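Local coordinates for carboxyl esterase NP (Bacillus subtilis, PDB 4CCW), which hydrolyses carboxylic esters, naproxen esters among them, to an alcohol and a carboxylate, at residues His134-Asn137 with Phe138-Arg141. Sequence-based numbering, arbitrary orientation.
Sequences HTMN and FLLR
With CG of Asn137 trans to its own backbone N (chi1 -178°) and the Arg141 chain running extended from CG to NE, an amide and a guanidinium one helical turn apart are brought together near the end of helix 130-141. This is the helix of a beta-alpha-beta unit in the alpha/beta hydrolase fold, following strand 123-128 and what is probably the nucleophile elbow, and it illustrates how i to i+4 side-chain pairing runs beside the backbone ladder. Four backbone hydrogen bonds of that ladder link residues 134-137 to 138-141, among them Leu139 N to Thr135 O at 3.0 Å. Beside it, Arg141 NE donates to Asn137 OD1 over 3.0 Å in a fairly straight bond (161° at the hydrogen). The oxygen lies at the guanidinium edge, close to its plane, whereas NE sits above the plane of the amide carbonyl, the two groups being turned 59° apart. Asn137 ND2 is hydrogen-bonded to Arg104 O of helix 104-118, which should limit rotation of the amide. On another side of the helix, Met136, bent at chi2 and chi3, sets SD 4.1 Å from Leu139 CD2 and CG 4.2 Å from Leu140 CD1, while Thr135 and Leu139 pack on Ala149 of strand 146-152. One water closes a ring at the polar pair, donating to Asn137 OD1 at 2.9 Å and accepting from Arg141 NH2 at 3.0 Å.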
ATOM      1  N   HIS A 134       0.180  -0.331  -7.346  1.00 22.05           N
ATOM      2  CA  HIS A 134      -0.101  -1.749  -7.608  1.00 23.03           C
ATOM      3  C   HIS A 134      -1.562  -1.957  -7.903  1.00 23.05           C
ATOM      4  O   HIS A 134      -1.925  -2.681  -8.830  1.00 24.08           O
ATOM      5  CB  HIS A 134       0.334  -2.614  -6.421  1.00 23.46           C
ATOM      6  CG  HIS A 134       1.804  -2.943  -6.409  1.00 24.09           C
ATOM      7  ND1 HIS A 134       2.284  -4.140  -6.790  1.00 25.07           N
ATOM      8  CD2 HIS A 134       2.907  -2.178  -6.025  1.00 23.71           C
ATOM      9  CE1 HIS A 134       3.626  -4.147  -6.677  1.00 25.21           C
ATOM     10  NE2 HIS A 134       4.010  -2.946  -6.200  1.00 24.81           N
ATOM     11  N   THR A 135      -2.425  -1.315  -7.128  1.00 22.98           N
ATOM     12  CA  THR A 135      -3.869  -1.461  -7.319  1.00 23.08           C
ATOM     13  C   THR A 135      -4.297  -0.964  -8.698  1.00 23.25           C
ATOM     14  O   THR A 135      -5.016  -1.673  -9.411  1.00 23.71           O
ATOM     15  CB  THR A 135      -4.685  -0.777  -6.194  1.00 22.89           C
ATOM     16  OG1 THR A 135      -4.427  -1.457  -4.956  1.00 23.27           O
ATOM     17  CG2 THR A 135      -6.196  -0.869  -6.486  1.00 23.16           C
ATOM     18  N   MET A 136      -3.840   0.222  -9.090  1.00 22.62           N
ATOM     19  CA  MET A 136      -4.210   0.773 -10.385  1.00 23.39           C
ATOM     20  C   MET A 136      -3.673  -0.129 -11.504  1.00 23.38           C
ATOM     21  O   MET A 136      -4.382  -0.431 -12.457  1.00 24.13           O
ATOM     22  CB  MET A 136      -3.687   2.209 -10.552  1.00 23.54           C
ATOM     23  CG  MET A 136      -4.134   2.881 -11.841  1.00 24.99           C
ATOM     24  SD  MET A 136      -5.906   3.182 -11.803  1.00 28.10           S
ATOM     25  CE  MET A 136      -5.979   4.815 -11.147  1.00 28.54           C
ATOM     26  N   ASN A 137      -2.432  -0.574 -11.363  1.00 23.23           N
ATOM     27  CA  ASN A 137      -1.826  -1.420 -12.383  1.00 23.96           C
ATOM     28  C   ASN A 137      -2.656  -2.710 -12.562  1.00 24.69           C
ATOM     29  O   ASN A 137      -2.900  -3.172 -13.695  1.00 25.66           O
ATOM     30  CB  ASN A 137      -0.364  -1.734 -12.008  1.00 24.46           C
ATOM     31  CG  ASN A 137       0.351  -2.573 -13.063  1.00 25.06           C
ATOM     32  OD1 ASN A 137       0.543  -2.144 -14.204  1.00 25.85           O
ATOM     33  ND2 ASN A 137       0.771  -3.763 -12.670  1.00 25.74           N
ATOM     34  N   PHE A 138      -3.124  -3.259 -11.444  1.00 24.47           N
ATOM     35  CA  PHE A 138      -3.867  -4.534 -11.459  1.00 25.56           C
ATOM     36  C   PHE A 138      -5.262  -4.386 -12.056  1.00 25.76           C
ATOM     37  O   PHE A 138      -5.685  -5.203 -12.883  1.00 26.92           O
ATOM     38  CB  PHE A 138      -3.931  -5.136 -10.049  1.00 25.58           C
ATOM     39  CG  PHE A 138      -4.505  -6.533  -9.996  1.00 26.75           C
ATOM     40  CD1 PHE A 138      -3.750  -7.629 -10.410  1.00 27.42           C
ATOM     41  CD2 PHE A 138      -5.781  -6.755  -9.501  1.00 27.01           C
ATOM     42  CE1 PHE A 138      -4.265  -8.921 -10.337  1.00 28.60           C
ATOM     43  CE2 PHE A 138      -6.305  -8.036  -9.425  1.00 27.97           C
ATOM     44  CZ  PHE A 138      -5.545  -9.120  -9.843  1.00 28.75           C
ATOM     45  N   LEU A 139      -5.987  -3.361 -11.631  1.00 25.43           N
ATOM     46  CA  LEU A 139      -7.350  -3.175 -12.128  1.00 25.53           C
ATOM     47  C   LEU A 139      -7.363  -2.852 -13.626  1.00 26.32           C
ATOM     48  O   LEU A 139      -8.320  -3.199 -14.313  1.00 26.55           O
ATOM     49  CB  LEU A 139      -8.123  -2.135 -11.291  1.00 24.86           C
ATOM     50  CG  LEU A 139      -7.728  -0.657 -11.393  1.00 23.97           C
ATOM     51  CD1 LEU A 139      -8.499   0.025 -12.520  1.00 24.73           C
ATOM     52  CD2 LEU A 139      -7.971   0.063 -10.065  1.00 23.84           C
ATOM     53  N   LEU A 140      -6.314  -2.201 -14.131  1.00 26.15           N
ATOM     54  CA  LEU A 140      -6.233  -1.907 -15.564  1.00 27.54           C
ATOM     55  C   LEU A 140      -5.963  -3.165 -16.376  1.00 29.23           C
ATOM     56  O   LEU A 140      -6.455  -3.305 -17.492  1.00 30.51           O
ATOM     57  CB  LEU A 140      -5.167  -0.850 -15.864  1.00 27.10           C
ATOM     58  CG  LEU A 140      -5.462   0.594 -15.441  1.00 26.25           C
ATOM     59  CD1 LEU A 140      -4.290   1.489 -15.784  1.00 26.23           C
ATOM     60  CD2 LEU A 140      -6.727   1.137 -16.088  1.00 26.83           C
ATOM     61  N   ARG A 141      -5.179  -4.082 -15.809  1.00 29.82           N
ATOM     62  CA  ARG A 141      -4.822  -5.313 -16.517  1.00 31.68           C
ATOM     63  C   ARG A 141      -5.886  -6.406 -16.384  1.00 32.98           C
ATOM     64  O   ARG A 141      -6.081  -7.206 -17.313  1.00 34.23           O
ATOM     65  CB  ARG A 141      -3.452  -5.829 -16.063  1.00 31.78           C
ATOM     66  CG  ARG A 141      -2.288  -4.983 -16.554  1.00 32.04           C
ATOM     67  CD  ARG A 141      -1.049  -5.215 -15.702  1.00 31.78           C
ATOM     68  NE  ARG A 141       0.088  -4.428 -16.163  1.00 31.97           N
ATOM     69  CZ  ARG A 141       0.899  -4.787 -17.154  1.00 32.67           C
ATOM     70  NH1 ARG A 141       0.703  -5.926 -17.813  1.00 33.65           N
ATOM     71  NH2 ARG A 141       1.897  -3.994 -17.498  1.00 32.62           N
TER
HETATM   72  O   HOH W   1       1.225  -1.184 -16.885  1.00 32.87           O